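Local coordinates for choline binding protein PCPA (Streptococcus pneumoniae, PDB 4CP6) that is a surface protein of the choline-binding family and a pneumococcal vaccine antigen, whose leucine-rich repeat domain probably mediates contacts with host cells or molecules, at residues K318-P323 / N335-L340; S103-Q108 / Q127-E132; G284-A289 / I306-F311. All coordinates share one frame; numbering follows the deposited sequence.

Contact 1: K318-P323 / N335-L340; sequences KELILP and NGLPKL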
ATOM      1  N   LYS A 318       4.049 -20.931 -13.757  1.00 11.88           N
ATOM      2  CA  LYS A 318       4.548 -21.862 -14.774  1.00 12.29           C
ATOM      3  C   LYS A 318       4.282 -21.483 -16.209  1.00 14.23           C
ATOM      4  O   LYS A 318       5.039 -21.896 -17.091  1.00 13.62           O
ATOM      5  CB  LYS A 318       3.969 -23.270 -14.530  1.00 14.97           C
ATOM      6  CG  LYS A 318       4.241 -23.821 -13.126  1.00 20.28           C
ATOM      7  CD  LYS A 318       3.521 -25.172 -12.910  1.00 26.36           C
ATOM      8  CE  LYS A 318       3.840 -25.768 -11.555  1.00 34.91           C
ATOM      9  NZ  LYS A 318       3.314 -27.150 -11.408  1.00 51.34           N
ATOM     10  N   GLU A 319       3.202 -20.736 -16.461  1.00 13.73           N
ATOM     11  CA  GLU A 319       2.790 -20.390 -17.818  1.00 15.01           C
ATOM     12  C   GLU A 319       1.943 -19.163 -17.734  1.00 15.71           C
ATOM     13  O   GLU A 319       1.357 -18.889 -16.678  1.00 14.49           O
ATOM     14  CB  GLU A 319       1.935 -21.552 -18.399  1.00 17.98           C
ATOM     15  CG  GLU A 319       1.473 -21.377 -19.836  1.00 31.30           C
ATOM     16  CD  GLU A 319       0.690 -22.527 -20.441  1.00 48.89           C
ATOM     17  OE1 GLU A 319       0.381 -23.494 -19.709  1.00 45.88           O
ATOM     18  OE2 GLU A 319       0.379 -22.454 -21.653  1.00 34.25           O
ATOM     19  N   LEU A 320       1.858 -18.422 -18.853  1.00 13.33           N
ATOM     20  CA  LEU A 320       0.957 -17.288 -18.950  1.00 13.25           C
ATOM     21  C   LEU A 320       0.356 -17.307 -20.317  1.00 12.87           C
ATOM     22  O   LEU A 320       1.091 -17.386 -21.314  1.00 12.38           O
ATOM     23  CB  LEU A 320       1.665 -15.939 -18.750  1.00 13.60           C
ATOM     24  CG  LEU A 320       1.703 -15.360 -17.368  1.00 19.40           C
ATOM     25  CD1 LEU A 320       2.621 -14.147 -17.312  1.00 19.94           C
ATOM     26  CD2 LEU A 320       0.286 -15.006 -16.879  1.00 21.38           C
ATOM     27  N   ILE A 321      -0.970 -17.248 -20.380  1.00 11.66           N
ATOM     28  CA  ILE A 321      -1.683 -17.134 -21.620  1.00 12.61           C
ATOM     29  C   ILE A 321      -2.349 -15.766 -21.643  1.00 15.12           C
ATOM     30  O   ILE A 321      -3.353 -15.560 -20.947  1.00 16.12           O
ATOM     31  CB  ILE A 321      -2.694 -18.274 -21.805  1.00 15.70           C
ATOM     32  CG1 ILE A 321      -1.960 -19.641 -21.766  1.00 16.42           C
ATOM     33  CG2 ILE A 321      -3.498 -18.064 -23.099  1.00 17.74           C
ATOM     34  CD1 ILE A 321      -2.902 -20.835 -21.567  1.00 25.62           C
ATOM     35  N   LEU A 322      -1.795 -14.827 -22.402  1.00 12.81           N
ATOM     36  CA  LEU A 322      -2.386 -13.493 -22.518  1.00 11.43           C
ATOM     37  C   LEU A 322      -3.577 -13.603 -23.475  1.00 14.83           C
ATOM     38  O   LEU A 322      -3.449 -14.128 -24.589  1.00 15.15           O
ATOM     39  CB  LEU A 322      -1.372 -12.471 -23.025  1.00 12.22           C
ATOM     40  CG  LEU A 322      -0.103 -12.297 -22.167  1.00 13.54           C
ATOM     41  CD1 LEU A 322       0.886 -11.353 -22.862  1.00 14.09           C
ATOM     42  CD2 LEU A 322      -0.445 -11.798 -20.738  1.00 13.88           C
ATOM     43  N   PRO A 323      -4.754 -13.179 -23.017  1.00 11.06           N
ATOM     44  CA  PRO A 323      -5.964 -13.378 -23.817  1.00 10.81           C
ATOM     45  C   PRO A 323      -6.007 -12.545 -25.063  1.00 13.12           C
ATOM     46  O   PRO A 323      -5.179 -11.647 -25.288  1.00 13.76           O
ATOM     47  CB  PRO A 323      -7.114 -13.108 -22.836  1.00 12.68           C
ATOM     48  CG  PRO A 323      -6.513 -12.208 -21.802  1.00 14.96           C
ATOM     49  CD  PRO A 323      -5.046 -12.594 -21.695  1.00 11.63           C
ATOM     50  N   ASN A 335       8.047  -9.344 -15.440  1.00  9.70           N
ATOM     51  CA  ASN A 335       9.472  -9.289 -15.118  1.00 10.82           C
ATOM     52  C   ASN A 335       9.757 -10.254 -13.965  1.00 13.02           C
ATOM     53  O   ASN A 335       9.059 -10.227 -12.941  1.00 11.48           O
ATOM     54  CB  ASN A 335       9.917  -7.853 -14.746  1.00 12.09           C
ATOM     55  CG  ASN A 335      11.368  -7.761 -14.292  1.00 16.69           C
ATOM     56  OD1 ASN A 335      11.708  -8.163 -13.173  1.00 18.60           O
ATOM     57  ND2 ASN A 335      12.266  -7.279 -15.151  1.00 15.77           N
ATOM     58  N   GLY A 336      10.822 -11.034 -14.081  1.00 11.32           N
ATOM     59  CA  GLY A 336      11.276 -11.877 -12.971  1.00 11.51           C
ATOM     60  C   GLY A 336      10.331 -13.019 -12.673  1.00 13.72           C
ATOM     61  O   GLY A 336       9.649 -13.039 -11.626  1.00 12.93           O
ATOM     62  N   LEU A 337      10.261 -13.950 -13.621  1.00 11.63           N
ATOM     63  CA  LEU A 337       9.350 -15.115 -13.605  1.00 11.23           C
ATOM     64  C   LEU A 337      10.204 -16.363 -13.842  1.00 12.44           C
ATOM     65  O   LEU A 337      10.261 -16.885 -14.950  1.00 12.88           O
ATOM     66  CB  LEU A 337       8.275 -14.940 -14.686  1.00 10.78           C
ATOM     67  CG  LEU A 337       7.500 -13.580 -14.611  1.00 12.49           C
ATOM     68  CD1 LEU A 337       6.669 -13.327 -15.810  1.00 13.54           C
ATOM     69  CD2 LEU A 337       6.687 -13.458 -13.318  1.00 12.62           C
ATOM     70  N   PRO A 338      10.951 -16.764 -12.774  1.00 12.35           N
ATOM     71  CA  PRO A 338      11.991 -17.788 -12.972  1.00 12.87           C
ATOM     72  C   PRO A 338      11.543 -19.200 -13.301  1.00 16.32           C
ATOM     73  O   PRO A 338      12.400 -20.008 -13.722  1.00 15.11           O
ATOM     74  CB  PRO A 338      12.770 -17.759 -11.676  1.00 14.74           C
ATOM     75  CG  PRO A 338      11.800 -17.216 -10.631  1.00 18.15           C
ATOM     76  CD  PRO A 338      11.001 -16.190 -11.410  1.00 13.97           C
ATOM     77  N   LYS A 339      10.244 -19.519 -13.118  1.00 13.09           N
ATOM     78  CA  LYS A 339       9.725 -20.841 -13.434  1.00 13.39           C
ATOM     79  C   LYS A 339       8.761 -20.797 -14.601  1.00 15.83           C
ATOM     80  O   LYS A 339       8.161 -21.815 -14.954  1.00 15.77           O
ATOM     81  CB  LYS A 339       9.086 -21.495 -12.202  1.00 15.42           C
ATOM     82  CG  LYS A 339      10.141 -21.927 -11.174  1.00 16.82           C
ATOM     83  CD  LYS A 339       9.552 -22.836 -10.125  1.00 27.22           C
ATOM     84  CE  LYS A 339      10.604 -23.560  -9.316  1.00 31.32           C
ATOM     85  NZ  LYS A 339       9.970 -24.493  -8.326  1.00 30.19           N
ATOM     86  N   LEU A 340       8.638 -19.606 -15.256  1.00 13.18           N
ATOM     87  CA  LEU A 340       7.765 -19.474 -16.410  1.00 11.96           C
ATOM     88  C   LEU A 340       8.337 -20.297 -17.560  1.00 13.80           C
ATOM     89  O   LEU A 340       9.449 -19.995 -18.013  1.00 13.17           O
ATOM     90  CB  LEU A 340       7.653 -17.991 -16.827  1.00 11.53           C
ATOM     91  CG  LEU A 340       6.607 -17.680 -17.886  1.00 12.55           C
ATOM     92  CD1 LEU A 340       5.209 -17.704 -17.296  1.00 14.29           C
ATOM     93  CD2 LEU A 340       6.831 -16.304 -18.521  1.00 13.81           C
TER
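Leu340 lays its CD1 methyl against the backbone of Glu319, 3.6 Å from Glu319 C, and the same methyl reaches the next side chain along, standing 4.2 Å from Leu320 CG. It can do so because Leu340 CG lies anti to the backbone N (chi1 -171°), which carries the isobutyl group across to the backbone of Glu319 and Leu320. Leu320 extends the apolar patch: its CD1 meets Leu337 CD1 more loosely, at 4.4 Å. Nearer the surface the contact is made by main chain, with Lys318 CA 3.6 Å from Lys339 O.

Leucines directed inward from a strand and from the loop that leads to the next strand are the signature of a leucine-rich repeat, in which each coil of the solenoid is filled by its own apolar residues and by those of its neighbours. Here the loop residues are set in place by a type I turn from Leu337 to Leu340, closed by the bond from Leu340 N to Leu337 O at 3.2 Å. The next strand, 342-345, pairs in parallel with 319-322 and adds Leu343 to the cluster, while Phe311 and Met334 also pack on Leu320. At the exposed side, the two lysine chains lead away from the contact: Lys339 forms a salt bridge with Glu316, and Lys318 a long, weak ion pair with Glu295.

Contact 2: S103-Q108 / Q127-E132; sequences SIKKIQ and QLEKIE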
ATOM      1  N   SER A 103      -8.132  17.244  24.693  1.00 13.97           N
ATOM      2  CA  SER A 103      -8.039  18.493  23.951  1.00 12.88           C
ATOM      3  C   SER A 103      -7.378  18.380  22.562  1.00 14.63           C
ATOM      4  O   SER A 103      -7.561  19.273  21.745  1.00 15.64           O
ATOM      5  CB  SER A 103      -7.312  19.549  24.788  1.00 15.27           C
ATOM      6  OG  SER A 103      -5.973  19.193  25.088  1.00 14.90           O
ATOM      7  N   ILE A 104      -6.571  17.325  22.324  1.00 13.98           N
ATOM      8  CA  ILE A 104      -5.912  17.223  20.999  1.00 12.38           C
ATOM      9  C   ILE A 104      -6.942  16.927  19.897  1.00 14.30           C
ATOM     10  O   ILE A 104      -7.570  15.867  19.927  1.00 14.97           O
ATOM     11  CB  ILE A 104      -4.791  16.173  21.010  1.00 14.32           C
ATOM     12  CG1 ILE A 104      -3.707  16.483  22.075  1.00 15.43           C
ATOM     13  CG2 ILE A 104      -4.165  15.981  19.590  1.00 14.10           C
ATOM     14  CD1 ILE A 104      -2.907  17.844  21.878  1.00 16.13           C
ATOM     15  N   LYS A 105      -7.098  17.844  18.952  1.00 12.95           N
ATOM     16  CA  LYS A 105      -8.010  17.675  17.826  1.00 13.35           C
ATOM     17  C   LYS A 105      -7.284  17.244  16.543  1.00 14.93           C
ATOM     18  O   LYS A 105      -7.923  16.709  15.647  1.00 14.71           O
ATOM     19  CB  LYS A 105      -8.776  18.976  17.567  1.00 15.06           C
ATOM     20  CG  LYS A 105     -10.005  18.736  16.677  1.00 22.02           C
ATOM     21  CD  LYS A 105     -10.976  19.903  16.720  1.00 26.82           C
ATOM     22  CE  LYS A 105     -12.120  19.695  15.754  1.00 35.23           C
ATOM     23  NZ  LYS A 105     -13.250  20.631  16.011  1.00 40.40           N
ATOM     24  N   LYS A 106      -5.984  17.532  16.416  1.00 12.99           N
ATOM     25  CA  LYS A 106      -5.248  17.187  15.209  1.00 12.39           C
ATOM     26  C   LYS A 106      -3.853  16.772  15.557  1.00 13.80           C
ATOM     27  O   LYS A 106      -3.219  17.400  16.408  1.00 13.53           O
ATOM     28  CB  LYS A 106      -5.202  18.397  14.264  1.00 14.41           C
ATOM     29  CG  LYS A 106      -4.521  18.111  12.928  1.00 18.91           C
ATOM     30  CD  LYS A 106      -5.004  19.006  11.803  1.00 35.08           C
ATOM     31  CE  LYS A 106      -4.506  20.421  11.918  1.00 46.26           C
ATOM     32  NZ  LYS A 106      -4.749  21.206  10.673  1.00 57.19           N
ATOM     33  N   ILE A 107      -3.350  15.756  14.886  1.00 12.31           N
ATOM     34  CA  ILE A 107      -1.951  15.338  14.913  1.00 10.80           C
ATOM     35  C   ILE A 107      -1.428  15.726  13.538  1.00 11.91           C
ATOM     36  O   ILE A 107      -1.890  15.199  12.514  1.00 12.05           O
ATOM     37  CB  ILE A 107      -1.751  13.847  15.228  1.00 12.73           C
ATOM     38  CG1 ILE A 107      -2.191  13.552  16.689  1.00 12.47           C
ATOM     39  CG2 ILE A 107      -0.257  13.490  15.008  1.00 12.31           C
ATOM     40  CD1 ILE A 107      -2.371  12.029  17.023  1.00 14.85           C
ATOM     41  N   GLN A 108      -0.555  16.718  13.487  1.00 11.14           N
ATOM     42  CA  GLN A 108       0.021  17.207  12.239  1.00 11.19           C
ATOM     43  C   GLN A 108       0.943  16.166  11.596  1.00 11.71           C
ATOM     44  O   GLN A 108       1.319  15.163  12.220  1.00 11.88           O
ATOM     45  CB  GLN A 108       0.787  18.512  12.486  1.00 12.92           C
ATOM     46  CG  GLN A 108      -0.146  19.671  12.845  1.00 13.20           C
ATOM     47  CD  GLN A 108       0.580  20.924  13.271  1.00 16.75           C
ATOM     48  OE1 GLN A 108       0.007  21.808  13.971  1.00 17.31           O
ATOM     49  NE2 GLN A 108       1.835  21.033  12.886  1.00 12.12           N
ATOM     50  N   GLN A 127     -11.038  14.278  21.426  1.00 14.77           N
ATOM     51  CA  GLN A 127     -11.547  15.168  20.411  1.00 14.13           C
ATOM     52  C   GLN A 127     -10.756  15.006  19.099  1.00 14.99           C
ATOM     53  O   GLN A 127     -10.956  15.794  18.183  1.00 14.61           O
ATOM     54  CB  GLN A 127     -11.455  16.615  20.897  1.00 16.31           C
ATOM     55  CG  GLN A 127     -12.297  16.837  22.161  1.00 15.27           C
ATOM     56  CD  GLN A 127     -12.000  18.173  22.773  1.00 27.07           C
ATOM     57  OE1 GLN A 127     -11.771  18.296  23.985  1.00 30.87           O
ATOM     58  NE2 GLN A 127     -12.007  19.200  21.960  1.00 20.95           N
ATOM     59  N   LEU A 128      -9.885  13.989  19.022  1.00 12.69           N
ATOM     60  CA  LEU A 128      -9.015  13.795  17.858  1.00 11.88           C
ATOM     61  C   LEU A 128      -9.845  13.593  16.584  1.00 13.89           C
ATOM     62  O   LEU A 128     -10.562  12.595  16.496  1.00 14.23           O
ATOM     63  CB  LEU A 128      -8.052  12.633  18.072  1.00 12.69           C
ATOM     64  CG  LEU A 128      -7.095  12.385  16.902  1.00 13.46           C
ATOM     65  CD1 LEU A 128      -6.075  13.541  16.752  1.00 13.16           C
ATOM     66  CD2 LEU A 128      -6.412  11.071  17.056  1.00 15.35           C
ATOM     67  N   GLU A 129      -9.725  14.493  15.615  1.00 12.52           N
ATOM     68  CA  GLU A 129     -10.489  14.411  14.370  1.00 12.63           C
ATOM     69  C   GLU A 129      -9.622  13.977  13.186  1.00 13.88           C
ATOM     70  O   GLU A 129     -10.146  13.301  12.276  1.00 12.38           O
ATOM     71  CB  GLU A 129     -11.120  15.787  14.092  1.00 15.10           C
ATOM     72  CG  GLU A 129     -11.965  15.884  12.831  1.00 22.85           C
ATOM     73  CD  GLU A 129     -12.520  17.272  12.595  1.00 48.78           C
ATOM     74  OE1 GLU A 129     -13.434  17.679  13.348  1.00 43.85           O
ATOM     75  OE2 GLU A 129     -12.015  17.967  11.685  1.00 48.17           O
ATOM     76  N   LYS A 130      -8.342  14.404  13.160  1.00 11.94           N
ATOM     77  CA  LYS A 130      -7.488  14.126  12.003  1.00 11.31           C
ATOM     78  C   LYS A 130      -6.101  13.683  12.450  1.00 12.86           C
ATOM     79  O   LYS A 130      -5.513  14.320  13.326  1.00 12.33           O
ATOM     80  CB  LYS A 130      -7.295  15.412  11.140  1.00 13.29           C
ATOM     81  CG  LYS A 130      -8.559  16.001  10.500  1.00 18.54           C
ATOM     82  CD  LYS A 130      -8.216  17.251   9.644  1.00 18.97           C
ATOM     83  CE  LYS A 130      -9.449  17.833   8.976  1.00 24.20           C
ATOM     84  NZ  LYS A 130      -9.096  19.025   8.131  1.00 26.42           N
ATOM     85  N   ILE A 131      -5.588  12.616  11.833  1.00 10.59           N
ATOM     86  CA  ILE A 131      -4.210  12.178  11.953  1.00  9.99           C
ATOM     87  C   ILE A 131      -3.664  12.463  10.549  1.00 10.97           C
ATOM     88  O   ILE A 131      -4.087  11.816   9.578  1.00 11.47           O
ATOM     89  CB  ILE A 131      -4.089  10.676  12.321  1.00 11.29           C
ATOM     90  CG1 ILE A 131      -4.613  10.410  13.733  1.00 11.55           C
ATOM     91  CG2 ILE A 131      -2.616  10.211  12.184  1.00 12.34           C
ATOM     92  CD1 ILE A 131      -4.706   8.892  14.065  1.00 14.37           C
ATOM     93  N   GLU A 132      -2.743  13.426  10.441  1.00  9.89           N
ATOM     94  CA  GLU A 132      -2.219  13.820   9.147  1.00  9.83           C
ATOM     95  C   GLU A 132      -1.108  12.903   8.658  1.00 11.24           C
ATOM     96  O   GLU A 132      -0.742  11.928   9.324  1.00 11.59           O
ATOM     97  CB  GLU A 132      -1.825  15.304   9.157  1.00 11.23           C
ATOM     98  CG  GLU A 132      -3.053  16.219   9.078  1.00 11.71           C
ATOM     99  CD  GLU A 132      -3.790  16.179   7.745  1.00 13.28           C
ATOM    100  OE1 GLU A 132      -3.187  15.721   6.747  1.00 16.07           O
ATOM    101  OE2 GLU A 132      -4.944  16.671   7.696  1.00 16.18           O
TER
HETATM  102  O   HOH W   1      -7.347  20.835   9.643  1.00 38.37           O
HETATM  103  O   HOH W   2      -5.475  19.132   8.641  1.00 56.33           O
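Segments 103-108 and 127-132 run parallel, their end-to-end directions 5° apart, and Lys106 and Ile107 pair with Lys130 and Ile131. The ladder begins at Lys105 O, which accepts from Glu129 N at 2.9 Å, the donor standing above the carbonyl plane, and weakly from Lys130 N. Nearly straight bonds follow from Ile107 N to Lys130 O (N-H...O angle 170°) and from Glu132 N to Ile107 O.

On the face bearing Ile107 and Ile131, the side chain of Ile107 crosses that of Leu128 at a slant, with Ile107 CG1 3.9 Å from Leu128 CD1. Ile107 CD1 also reaches Ile131 CG1 at 4.3 Å, and Phe112 and Ala135 pack on Ile107 from the neighbouring loops. On the other face, Lys106 bends at its third torsion (chi3 73°), which brings NZ over to two bridging waters. One, 2.8 Å from Lys106 NZ, also accepts from Lys130 NZ, which probably softens the approach of the two like charges; the second joins Lys106 NZ to the carboxylate of Glu132, donating to OE2. Lys105 and Glu129 extend side by side, Lys105 CE 3.4 Å from Glu129 OE1, but their salt bridge is long.

Short parallel strands in successive turns, with isoleucines inward and charged residues outward, are what the coils of a leucine-rich repeat solenoid stack into.

Contact 3: G284-A289 / I306-F311; sequences GTFAFA and IERLAF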
ATOM      1  N   GLY A 284      -4.541  -4.114 -12.020  1.00 10.57           N
ATOM      2  CA  GLY A 284      -3.779  -2.959 -11.549  1.00  9.80           C
ATOM      3  C   GLY A 284      -2.286  -3.175 -11.434  1.00 10.56           C
ATOM      4  O   GLY A 284      -1.804  -4.310 -11.361  1.00 10.17           O
ATOM      5  N   THR A 285      -1.551  -2.068 -11.290  1.00  9.29           N
ATOM      6  CA  THR A 285      -0.096  -2.124 -11.181  1.00  9.22           C
ATOM      7  C   THR A 285       0.324  -2.949  -9.945  1.00 10.16           C
ATOM      8  O   THR A 285      -0.296  -2.859  -8.878  1.00  9.63           O
ATOM      9  CB  THR A 285       0.507  -0.703 -11.268  1.00 10.63           C
ATOM     10  OG1 THR A 285       1.925  -0.795 -11.382  1.00 11.74           O
ATOM     11  CG2 THR A 285       0.189   0.138 -10.044  1.00 10.28           C
ATOM     12  N   PHE A 286       1.395  -3.766 -10.082  1.00  9.03           N
ATOM     13  CA  PHE A 286       1.896  -4.628  -9.015  1.00  8.64           C
ATOM     14  C   PHE A 286       0.833  -5.583  -8.478  1.00 10.14           C
ATOM     15  O   PHE A 286       0.987  -6.085  -7.350  1.00 10.18           O
ATOM     16  CB  PHE A 286       2.498  -3.792  -7.877  1.00  9.55           C
ATOM     17  CG  PHE A 286       3.787  -3.071  -8.191  1.00 11.45           C
ATOM     18  CD1 PHE A 286       3.771  -1.863  -8.875  1.00 13.46           C
ATOM     19  CD2 PHE A 286       5.006  -3.577  -7.754  1.00 14.94           C
ATOM     20  CE1 PHE A 286       4.960  -1.187  -9.150  1.00 15.34           C
ATOM     21  CE2 PHE A 286       6.196  -2.906  -8.038  1.00 15.42           C
ATOM     22  CZ  PHE A 286       6.160  -1.724  -8.738  1.00 14.58           C
ATOM     23  N   ALA A 287      -0.248  -5.870  -9.251  1.00  9.07           N
ATOM     24  CA  ALA A 287      -1.297  -6.698  -8.660  1.00  9.28           C
ATOM     25  C   ALA A 287      -0.777  -8.008  -8.089  1.00 10.19           C
ATOM     26  O   ALA A 287      -1.220  -8.388  -7.003  1.00 10.20           O
ATOM     27  CB  ALA A 287      -2.397  -6.978  -9.665  1.00 10.68           C
ATOM     28  N   PHE A 288       0.118  -8.717  -8.807  1.00  8.92           N
ATOM     29  CA  PHE A 288       0.621 -10.008  -8.332  1.00  9.80           C
ATOM     30  C   PHE A 288       2.074  -9.928  -7.954  1.00 11.90           C
ATOM     31  O   PHE A 288       2.742 -10.975  -7.863  1.00 11.56           O
ATOM     32  CB  PHE A 288       0.360 -11.137  -9.352  1.00 10.98           C
ATOM     33  CG  PHE A 288      -1.018 -11.121  -9.958  1.00 11.58           C
ATOM     34  CD1 PHE A 288      -2.141 -11.368  -9.175  1.00 14.14           C
ATOM     35  CD2 PHE A 288      -1.197 -10.837 -11.305  1.00 14.81           C
ATOM     36  CE1 PHE A 288      -3.420 -11.323  -9.738  1.00 15.26           C
ATOM     37  CE2 PHE A 288      -2.479 -10.797 -11.863  1.00 17.13           C
ATOM     38  CZ  PHE A 288      -3.573 -11.007 -11.057  1.00 15.17           C
ATOM     39  N   ALA A 289       2.594  -8.720  -7.694  1.00 10.02           N
ATOM     40  CA  ALA A 289       3.997  -8.586  -7.355  1.00 10.42           C
ATOM     41  C   ALA A 289       4.349  -9.388  -6.108  1.00 10.71           C
ATOM     42  O   ALA A 289       3.710  -9.252  -5.074  1.00 11.31           O
ATOM     43  CB  ALA A 289       4.386  -7.118  -7.187  1.00 11.69           C
ATOM     44  N   ILE A 306      -3.447  -4.563 -18.572  1.00 10.22           N
ATOM     45  CA  ILE A 306      -2.580  -5.179 -17.578  1.00  9.79           C
ATOM     46  C   ILE A 306      -1.504  -4.145 -17.293  1.00 10.80           C
ATOM     47  O   ILE A 306      -0.685  -3.852 -18.163  1.00 11.87           O
ATOM     48  CB  ILE A 306      -1.974  -6.523 -18.000  1.00 11.15           C
ATOM     49  CG1 ILE A 306      -3.029  -7.464 -18.564  1.00 10.86           C
ATOM     50  CG2 ILE A 306      -1.248  -7.160 -16.805  1.00 13.46           C
ATOM     51  CD1 ILE A 306      -2.404  -8.776 -19.112  1.00 13.34           C
ATOM     52  N   GLU A 307      -1.504  -3.563 -16.083  1.00  9.97           N
ATOM     53  CA  GLU A 307      -0.614  -2.470 -15.746  1.00 10.24           C
ATOM     54  C   GLU A 307       0.791  -2.890 -15.358  1.00 10.90           C
ATOM     55  O   GLU A 307       1.108  -4.082 -15.224  1.00 10.18           O
ATOM     56  CB  GLU A 307      -1.250  -1.598 -14.646  1.00 10.67           C
ATOM     57  CG  GLU A 307      -2.561  -0.943 -15.045  1.00 13.06           C
ATOM     58  CD  GLU A 307      -3.065   0.089 -14.049  1.00 24.69           C
ATOM     59  OE1 GLU A 307      -2.776  -0.002 -12.827  1.00 23.49           O
ATOM     60  OE2 GLU A 307      -3.780   1.002 -14.514  1.00 27.28           O
ATOM     61  N   ARG A 308       1.631  -1.879 -15.155  1.00 10.16           N
ATOM     62  CA  ARG A 308       3.033  -2.028 -14.831  1.00  9.14           C
ATOM     63  C   ARG A 308       3.317  -3.027 -13.720  1.00 11.25           C
ATOM     64  O   ARG A 308       2.705  -2.969 -12.654  1.00 10.14           O
ATOM     65  CB  ARG A 308       3.612  -0.641 -14.475  1.00 11.14           C
ATOM     66  CG  ARG A 308       5.025  -0.644 -13.884  1.00 12.11           C
ATOM     67  CD  ARG A 308       5.633   0.762 -13.871  1.00 13.96           C
ATOM     68  NE  ARG A 308       6.998   0.731 -13.322  1.00 15.00           N
ATOM     69  CZ  ARG A 308       7.335   0.983 -12.063  1.00 18.66           C
ATOM     70  NH1 ARG A 308       6.405   1.286 -11.166  1.00 17.33           N
ATOM     71  NH2 ARG A 308       8.613   0.945 -11.691  1.00 20.16           N
ATOM     72  N   LEU A 309       4.232  -3.943 -13.969  1.00 10.09           N
ATOM     73  CA  LEU A 309       4.726  -4.902 -12.990  1.00  9.86           C
ATOM     74  C   LEU A 309       3.608  -5.694 -12.343  1.00 10.68           C
ATOM     75  O   LEU A 309       3.736  -6.122 -11.197  1.00 10.64           O
ATOM     76  CB  LEU A 309       5.676  -4.244 -11.962  1.00 10.65           C
ATOM     77  CG  LEU A 309       7.012  -3.775 -12.587  1.00 13.02           C
ATOM     78  CD1 LEU A 309       7.694  -2.719 -11.710  1.00 14.56           C
ATOM     79  CD2 LEU A 309       7.928  -4.965 -12.818  1.00 14.02           C
ATOM     80  N   ALA A 310       2.565  -6.015 -13.116  1.00  9.14           N
ATOM     81  CA  ALA A 310       1.495  -6.853 -12.559  1.00  9.94           C
ATOM     82  C   ALA A 310       2.033  -8.275 -12.269  1.00 10.96           C
ATOM     83  O   ALA A 310       1.639  -8.890 -11.283  1.00 10.43           O
ATOM     84  CB  ALA A 310       0.330  -6.940 -13.546  1.00 11.06           C
ATOM     85  N   PHE A 311       2.908  -8.790 -13.146  1.00 10.52           N
ATOM     86  CA  PHE A 311       3.548 -10.093 -13.008  1.00  8.72           C
ATOM     87  C   PHE A 311       5.009  -9.814 -12.725  1.00 10.86           C
ATOM     88  O   PHE A 311       5.777  -9.516 -13.643  1.00 12.03           O
ATOM     89  CB  PHE A 311       3.365 -10.928 -14.285  1.00 10.47           C
ATOM     90  CG  PHE A 311       1.915 -11.259 -14.535  1.00 11.71           C
ATOM     91  CD1 PHE A 311       1.283 -12.263 -13.813  1.00 14.19           C
ATOM     92  CD2 PHE A 311       1.194 -10.584 -15.498  1.00 13.45           C
ATOM     93  CE1 PHE A 311      -0.055 -12.588 -14.059  1.00 16.78           C
ATOM     94  CE2 PHE A 311      -0.157 -10.898 -15.730  1.00 16.55           C
ATOM     95  CZ  PHE A 311      -0.754 -11.910 -15.020  1.00 14.65           C
TER
HETATM   96  O   HOH W   3       3.480   1.410 -11.153  1.00 18.81           O
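Arg308 O takes two bonds from segment 284-289: one from the hydroxyl of Thr285, with OG1 2.6 Å from Arg308 O, and one from Phe286 N, nearly head-on to the carbonyl (C=O...N angle 162°). The hydroxyl donor is tilted out of the carbonyl plane. With Thr285 OG1 anti to the backbone N (chi1 -170°), the hydroxyl also accepts from a water that is itself held by Arg308 NH1. Further along, Phe288 N donates to Ala310 O at 2.9 Å, whereas the bond from Thr285 N to Glu307 OE1 is weak and bent.

The Phe286 ring lies beside the side chains of Arg308 and Leu309. Leu309 CB sits over its face, 4.0 Å from the ring centroid, and Arg308 NH1 comes up at its edge, near the ring plane and 3.5 Å from Phe286 CE1. The guanidinium plane is turned 73° from the ring, and Leu309 CD1 covers one of its faces. The ring of Tyr263 stacks on Phe286. Deeper in, Phe288 and Phe311 point the same way as an oblique pair, flanked by Ile297.

Equivalent type II turns, Gly284 to Ala287 and Glu307 to Ala310, are thus stacked in adjacent coils, joined chiefly by bonds to the carbonyls of Arg308 and Ala310, with one weak bond to a carboxylate. Phe288 and Phe311 are buried on one side; on the other is a mixed margin where Phe286 and Leu309 pack beside Arg308 and its water.

In the fold
From the N terminus, contact 2 comes first and closes a loop of 18 residues, joining strands 106-107 and 130-131 in the sheet that begins at the N-terminal end. Contact 3 follows, its 16 intervening residues passing through strand 296-298, and contact 1 closes last over 11 residues. The three run in series, and none nests within or crosses another. Contacts 1 and 3 share one repeat region and touch: Asn335 N lies 2.9 Å from Phe311 O, a probable hydrogen bond, and Leu322 CD2 packs on Ile306 CD1. Contact 2 belongs to the earlier repeat region, on the opposite side of the chain's centre from contact 1, with centres 47 Å apart.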